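Local atomic coordinates of methyltransferase (Streptomyces regensis, PDB entry 5N5D), a protein that probably transfers a methyl group from S-adenosylmethionine to a hydroxyl group during the biosynthesis of tomaymycin. Residues 88-99 against 114-125. Residues are numbered along the deposited sequence; the frame is centred on the assembly and turned at random. Where two conformers were deposited one is given.
With SAM (S-adenosylmethionine), chain H.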
loop_
_atom_site.group_PDB
_atom_site.type_symbol
_atom_site.label_atom_id
_atom_site.label_comp_id
_atom_site.label_asym_id
_atom_site.label_seq_id
_atom_site.Cartn_x
_atom_site.Cartn_y
_atom_site.Cartn_z
ATOM N N ARG A 88 -7.034 6.049 -19.858
ATOM C CA ARG A 88 -8.227 6.801 -19.503
ATOM C C ARG A 88 -8.589 6.552 -18.049
ATOM O O ARG A 88 -8.476 5.429 -17.550
ATOM C CB ARG A 88 -9.420 6.447 -20.398
ATOM C CG ARG A 88 -10.616 7.379 -20.189
ATOM C CD ARG A 88 -11.223 7.866 -21.499
ATOM N NE ARG A 88 -11.972 6.817 -22.189
ATOM C CZ ARG A 88 -11.506 6.076 -23.189
ATOM N NH1 ARG A 88 -12.283 5.152 -23.740
ATOM N NH2 ARG A 88 -10.274 6.248 -23.651
ATOM N N LEU A 89 -8.996 7.627 -17.383
ATOM C CA LEU A 89 -9.634 7.590 -16.075
ATOM C C LEU A 89 -11.112 7.893 -16.272
ATOM O O LEU A 89 -11.469 8.949 -16.807
ATOM C CB LEU A 89 -9.000 8.608 -15.123
ATOM C CG LEU A 89 -9.730 8.782 -13.788
ATOM C CD1 LEU A 89 -9.647 7.513 -12.960
ATOM C CD2 LEU A 89 -9.168 9.968 -13.023
ATOM N N VAL A 90 -11.963 6.960 -15.871
ATOM C CA VAL A 90 -13.402 7.172 -15.859
ATOM C C VAL A 90 -13.778 7.435 -14.413
ATOM O O VAL A 90 -13.513 6.600 -13.544
ATOM C CB VAL A 90 -14.150 5.954 -16.422
ATOM C CG1 VAL A 90 -15.657 6.188 -16.403
ATOM C CG2 VAL A 90 -13.681 5.650 -17.839
ATOM N N THR A 91 -14.366 8.595 -14.135
ATOM C CA THR A 91 -14.687 8.945 -12.759
ATOM C C THR A 91 -16.134 9.403 -12.650
ATOM O O THR A 91 -16.677 10.030 -13.564
ATOM C CB THR A 91 -13.712 10.012 -12.217
ATOM O OG1 THR A 91 -13.968 10.225 -10.826
ATOM C CG2 THR A 91 -13.815 11.320 -13.004
ATOM N N ILE A 92 -16.757 9.059 -11.521
ATOM C CA ILE A 92 -18.187 9.242 -11.290
ATOM C C ILE A 92 -18.398 10.102 -10.053
ATOM O O ILE A 92 -17.805 9.846 -9.000
ATOM C CB ILE A 92 -18.911 7.896 -11.095
ATOM C CG1 ILE A 92 -18.644 6.956 -12.269
ATOM C CG2 ILE A 92 -20.412 8.138 -10.905
ATOM C CD1 ILE A 92 -19.157 5.538 -12.052
ATOM N N GLU A 93 -19.313 11.066 -10.160
ATOM C CA GLU A 93 -19.648 11.954 -9.051
ATOM C C GLU A 93 -21.127 12.314 -9.096
ATOM O O GLU A 93 -21.639 12.709 -10.146
ATOM C CB GLU A 93 -18.793 13.226 -9.106
ATOM C CG GLU A 93 -19.209 14.320 -8.125
ATOM C CD GLU A 93 -19.234 13.831 -6.699
ATOM O OE1 GLU A 93 -18.251 13.181 -6.276
ATOM O OE2 GLU A 93 -20.239 14.082 -6.000
ATOM N N TRP A 94 -21.797 12.211 -7.945
ATOM C CA TRP A 94 -23.230 12.476 -7.853
ATOM C C TRP A 94 -23.563 13.966 -7.890
ATOM O O TRP A 94 -24.598 14.346 -8.454
ATOM C CB TRP A 94 -23.769 11.827 -6.571
ATOM C CG TRP A 94 -25.085 12.337 -6.081
ATOM C CD1 TRP A 94 -25.307 13.072 -4.952
ATOM C CD2 TRP A 94 -26.366 12.135 -6.686
ATOM N NE1 TRP A 94 -26.646 13.346 -4.820
ATOM C CE2 TRP A 94 -27.318 12.782 -5.872
ATOM C CE3 TRP A 94 -26.802 11.476 -7.838
ATOM C CZ2 TRP A 94 -28.678 12.790 -6.175
ATOM C CZ3 TRP A 94 -28.154 11.486 -8.138
ATOM C CH2 TRP A 94 -29.075 12.136 -7.309
ATOM N N GLU A 95 -22.717 14.821 -7.317
ATOM C CA GLU A 95 -23.003 16.246 -7.208
ATOM C C GLU A 95 -22.380 16.986 -8.388
ATOM O O GLU A 95 -21.154 17.008 -8.535
ATOM C CB GLU A 95 -22.465 16.787 -5.885
ATOM C CG GLU A 95 -22.953 18.175 -5.518
ATOM C CD GLU A 95 -24.446 18.220 -5.254
ATOM O OE1 GLU A 95 -25.168 18.877 -6.030
ATOM O OE2 GLU A 95 -24.896 17.590 -4.273
ATOM N N ARG A 96 -23.223 17.613 -9.215
ATOM C CA ARG A 96 -22.709 18.283 -10.407
ATOM C C ARG A 96 -21.719 19.388 -10.056
ATOM O O ARG A 96 -20.701 19.550 -10.739
ATOM C CB ARG A 96 -23.857 18.850 -11.240
ATOM C CG ARG A 96 -23.383 19.524 -12.523
ATOM C CD ARG A 96 -24.530 19.793 -13.478
ATOM N NE ARG A 96 -25.176 18.555 -13.907
ATOM C CZ ARG A 96 -24.695 17.736 -14.836
ATOM N NH1 ARG A 96 -23.551 18.012 -15.452
ATOM N NH2 ARG A 96 -25.361 16.633 -15.153
ATOM N N SER A 97 -21.996 20.163 -9.004
ATOM C CA SER A 97 -21.114 21.276 -8.660
ATOM C C SER A 97 -19.717 20.784 -8.300
ATOM O O SER A 97 -18.718 21.429 -8.644
ATOM C CB SER A 97 -21.708 22.090 -7.511
ATOM O OG SER A 97 -21.795 21.320 -6.329
ATOM N N PHE A 98 -19.625 19.649 -7.598
ATOM C CA PHE A 98 -18.320 19.062 -7.305
ATOM C C PHE A 98 -17.631 18.642 -8.595
ATOM O O PHE A 98 -16.454 18.948 -8.819
ATOM C CB PHE A 98 -18.458 17.849 -6.375
ATOM C CG PHE A 98 -19.131 18.136 -5.054
ATOM C CD1 PHE A 98 -19.445 19.429 -4.653
ATOM C CD2 PHE A 98 -19.440 17.087 -4.200
ATOM C CE1 PHE A 98 -20.067 19.663 -3.433
ATOM C CE2 PHE A 98 -20.055 17.313 -2.987
ATOM C CZ PHE A 98 -20.372 18.606 -2.600
ATOM N N ALA A 99 -18.355 17.926 -9.456
ATOM C CA ALA A 99 -17.769 17.444 -10.700
ATOM C C ALA A 99 -17.266 18.594 -11.562
ATOM O O ALA A 99 -16.237 18.468 -12.236
ATOM C CB ALA A 99 -18.792 16.610 -11.467
ATOM N N LEU A 114 -7.286 12.768 -20.651
ATOM C CA LEU A 114 -7.245 11.411 -20.131
ATOM C C LEU A 114 -8.452 11.052 -19.281
ATOM O O LEU A 114 -8.529 9.917 -18.807
ATOM C CB LEU A 114 -5.986 11.209 -19.285
ATOM C CG LEU A 114 -4.650 11.475 -19.973
ATOM C CD1 LEU A 114 -3.532 11.475 -18.943
ATOM C CD2 LEU A 114 -4.384 10.448 -21.043
ATOM N N VAL A 115 -9.380 11.975 -19.049
ATOM C CA VAL A 115 -10.427 11.767 -18.056
ATOM C C VAL A 115 -11.790 11.834 -18.728
ATOM O O VAL A 115 -12.059 12.730 -19.534
ATOM C CB VAL A 115 -10.335 12.785 -16.907
ATOM C CG1 VAL A 115 -11.397 12.489 -15.853
ATOM C CG2 VAL A 115 -8.958 12.742 -16.276
ATOM N N GLU A 116 -12.644 10.880 -18.377
ATOM C CA GLU A 116 -14.041 10.839 -18.787
ATOM C C GLU A 116 -14.874 10.947 -17.517
ATOM O O GLU A 116 -14.947 9.993 -16.733
ATOM C CB GLU A 116 -14.331 9.548 -19.548
ATOM C CG GLU A 116 -15.782 9.302 -19.884
ATOM C CD GLU A 116 -15.977 7.940 -20.506
ATOM O OE1 GLU A 116 -15.212 7.606 -21.436
ATOM O OE2 GLU A 116 -16.868 7.198 -20.049
ATOM N N GLN A 117 -15.481 12.109 -17.301
ATOM C CA GLN A 117 -16.284 12.345 -16.112
ATOM C C GLN A 117 -17.748 12.011 -16.367
ATOM O O GLN A 117 -18.285 12.276 -17.447
ATOM C CB GLN A 117 -16.178 13.801 -15.663
ATOM C CG GLN A 117 -14.815 14.194 -15.144
ATOM C CD GLN A 117 -14.830 15.571 -14.523
ATOM O OE1 GLN A 117 -14.253 16.515 -15.063
ATOM N NE2 GLN A 117 -15.501 15.698 -13.385
ATOM N N HIS A 118 -18.395 11.455 -15.342
ATOM C CA HIS A 118 -19.824 11.180 -15.345
ATOM C C HIS A 118 -20.444 11.809 -14.111
ATOM O O HIS A 118 -19.852 11.783 -13.028
ATOM C CB HIS A 118 -20.109 9.674 -15.358
ATOM C CG HIS A 118 -19.648 8.987 -16.603
ATOM N ND1 HIS A 118 -20.506 8.646 -17.627
ATOM C CD2 HIS A 118 -18.415 8.589 -16.997
ATOM C CE1 HIS A 118 -19.821 8.063 -18.595
ATOM N NE2 HIS A 118 -18.550 8.015 -18.237
ATOM N N VAL A 119 -21.632 12.380 -14.281
ATOM C CA VAL A 119 -22.376 12.996 -13.189
ATOM C C VAL A 119 -23.649 12.187 -12.977
ATOM O O VAL A 119 -24.479 12.070 -13.889
ATOM C CB VAL A 119 -22.698 14.472 -13.482
ATOM C CG1 VAL A 119 -23.602 15.056 -12.406
ATOM C CG2 VAL A 119 -21.414 15.273 -13.575
ATOM N N GLY A 120 -23.810 11.646 -11.781
ATOM C CA GLY A 120 -25.020 10.927 -11.429
ATOM C C GLY A 120 -24.740 9.890 -10.359
ATOM O O GLY A 120 -23.637 9.785 -9.828
ATOM N N ARG A 121 -25.784 9.121 -10.052
ATOM C CA ARG A 121 -25.673 8.038 -9.084
ATOM C C ARG A 121 -24.810 6.923 -9.655
ATOM O O ARG A 121 -25.073 6.427 -10.753
ATOM C CB ARG A 121 -27.054 7.491 -8.731
ATOM C CG ARG A 121 -27.618 7.958 -7.403
ATOM C CD ARG A 121 -28.956 7.288 -7.152
ATOM N NE ARG A 121 -28.816 5.833 -7.107
ATOM C CZ ARG A 121 -29.709 4.965 -7.574
ATOM N NH1 ARG A 121 -30.832 5.382 -8.147
ATOM N NH2 ARG A 121 -29.473 3.663 -7.475
ATOM N N ALA A 122 -23.790 6.509 -8.900
ATOM C CA ALA A 122 -22.839 5.536 -9.429
ATOM C C ALA A 122 -23.527 4.243 -9.853
ATOM O O ALA A 122 -23.180 3.663 -10.887
ATOM C CB ALA A 122 -21.751 5.252 -8.400
ATOM N N LEU A 123 -24.502 3.765 -9.075
ATOM C CA LEU A 123 -25.154 2.513 -9.446
ATOM C C LEU A 123 -25.987 2.650 -10.715
ATOM O O LEU A 123 -26.287 1.635 -11.356
ATOM C CB LEU A 123 -26.017 1.995 -8.293
ATOM C CG LEU A 123 -25.262 1.434 -7.084
ATOM C CD1 LEU A 123 -26.237 0.908 -6.045
ATOM C CD2 LEU A 123 -24.264 0.341 -7.468
ATOM N N ASP A 124 -26.363 3.873 -11.094
ATOM C CA ASP A 124 -27.010 4.091 -12.384
ATOM C C ASP A 124 -25.994 4.160 -13.516
ATOM O O ASP A 124 -26.281 3.713 -14.632
ATOM C CB ASP A 124 -27.827 5.388 -12.356
ATOM C CG ASP A 124 -29.017 5.321 -11.413
ATOM O OD1 ASP A 124 -29.509 4.208 -11.137
ATOM O OD2 ASP A 124 -29.476 6.396 -10.960
ATOM N N ILE A 125 -24.805 4.696 -13.240
ATOM C CA ILE A 125 -23.820 4.923 -14.294
ATOM C C ILE A 125 -23.017 3.661 -14.576
ATOM O O ILE A 125 -22.715 3.356 -15.736
ATOM C CB ILE A 125 -22.912 6.102 -13.900
ATOM C CG1 ILE A 125 -23.714 7.402 -13.947
ATOM C CG2 ILE A 125 -21.694 6.185 -14.818
ATOM C CD1 ILE A 125 -23.183 8.476 -13.045
HETATM N N SAM H . -12.036 10.519 -4.132
HETATM C CA SAM H . -12.049 11.927 -3.689
HETATM C C SAM H . -10.605 12.385 -3.304
HETATM O O SAM H . -9.925 11.585 -2.623
HETATM O OXT SAM H . -10.229 13.510 -3.695
HETATM C CB SAM H . -13.002 12.114 -2.483
HETATM C CG SAM H . -14.359 11.464 -2.725
HETATM S SD SAM H . -15.439 11.910 -1.344
HETATM C CE SAM H . -14.800 10.879 -0.078
HETATM C "C5'" SAM H . -16.970 10.988 -1.713
HETATM C "C4'" SAM H . -17.696 11.517 -2.935
HETATM O "O4'" SAM H . -18.685 10.567 -3.390
HETATM C "C3'" SAM H . -18.427 12.848 -2.718
HETATM O "O3'" SAM H . -17.964 13.802 -3.667
HETATM C "C2'" SAM H . -19.910 12.479 -2.884
HETATM O "O2'" SAM H . -20.679 13.519 -3.476
HETATM C "C1'" SAM H . -19.813 11.287 -3.828
HETATM N N9 SAM H . -20.964 10.393 -3.806
HETATM C C8 SAM H . -21.695 10.001 -2.717
HETATM N N7 SAM H . -22.640 9.134 -2.990
HETATM C C5 SAM H . -22.520 8.939 -4.359
HETATM C C6 SAM H . -23.215 8.116 -5.264
HETATM N N6 SAM H . -24.219 7.304 -4.909
HETATM N N1 SAM H . -22.835 8.145 -6.561
HETATM C C2 SAM H . -21.830 8.951 -6.918
HETATM N N3 SAM H . -21.103 9.772 -6.154
HETATM C C4 SAM H . -21.497 9.716 -4.875
HETATM O O HOH W 1 -14.111 5.173 -21.682
#
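Val-119 pushes its two methyls into a hollow that the start of helix 96-108 leaves over strands 88-93 and 115-119: CG2 meets Ala-99 CB at 3.6 Å, while CG1 lies against one face of the Arg-96 guanidinium. Beside it Gln-117 reaches toward helix 96-108 and gives NE2 to Ala-99 O at 3.1 Å, and its CG rests on the Thr-91 methyl. That helix connects the two parallel strands as a beta-alpha-beta crossover at the edge of the Rossmann-like sheet, and six backbone hydrogen bonds pair them. On the other face, Ile-92 CG2 packs against Ala-122 CB at 4.0 Å. Toward the N-terminal ends of the strands, Glu-116 OE2 takes the in-plane NE2-H of His-118 on its anti lone pair, at 2.6 Å; OE1 forms a salt bridge with Arg-88 NE whose hydrogen bond is weak, while a water accepts from NE and donates to OE1. At the carboxyl ends the cofactor fits between the loops. A bend at chi2 (56°) turns the Glu-93 carboxylate away from strand 115-119 to accept SAM O3' on OE1 and SAM O2' on OE2, while Ala-122 N donates to SAM N1 at 3.0 Å. A glutamine in place of Glu-93 would probably leave one ribose hydroxyl facing an amide NH2 instead of an acceptor oxygen. Acidic grip on the ribose and backbone N-H on the adenine suggest that the end of strand 88-93 and the start of helix 122-125 supply part of the nucleoside site.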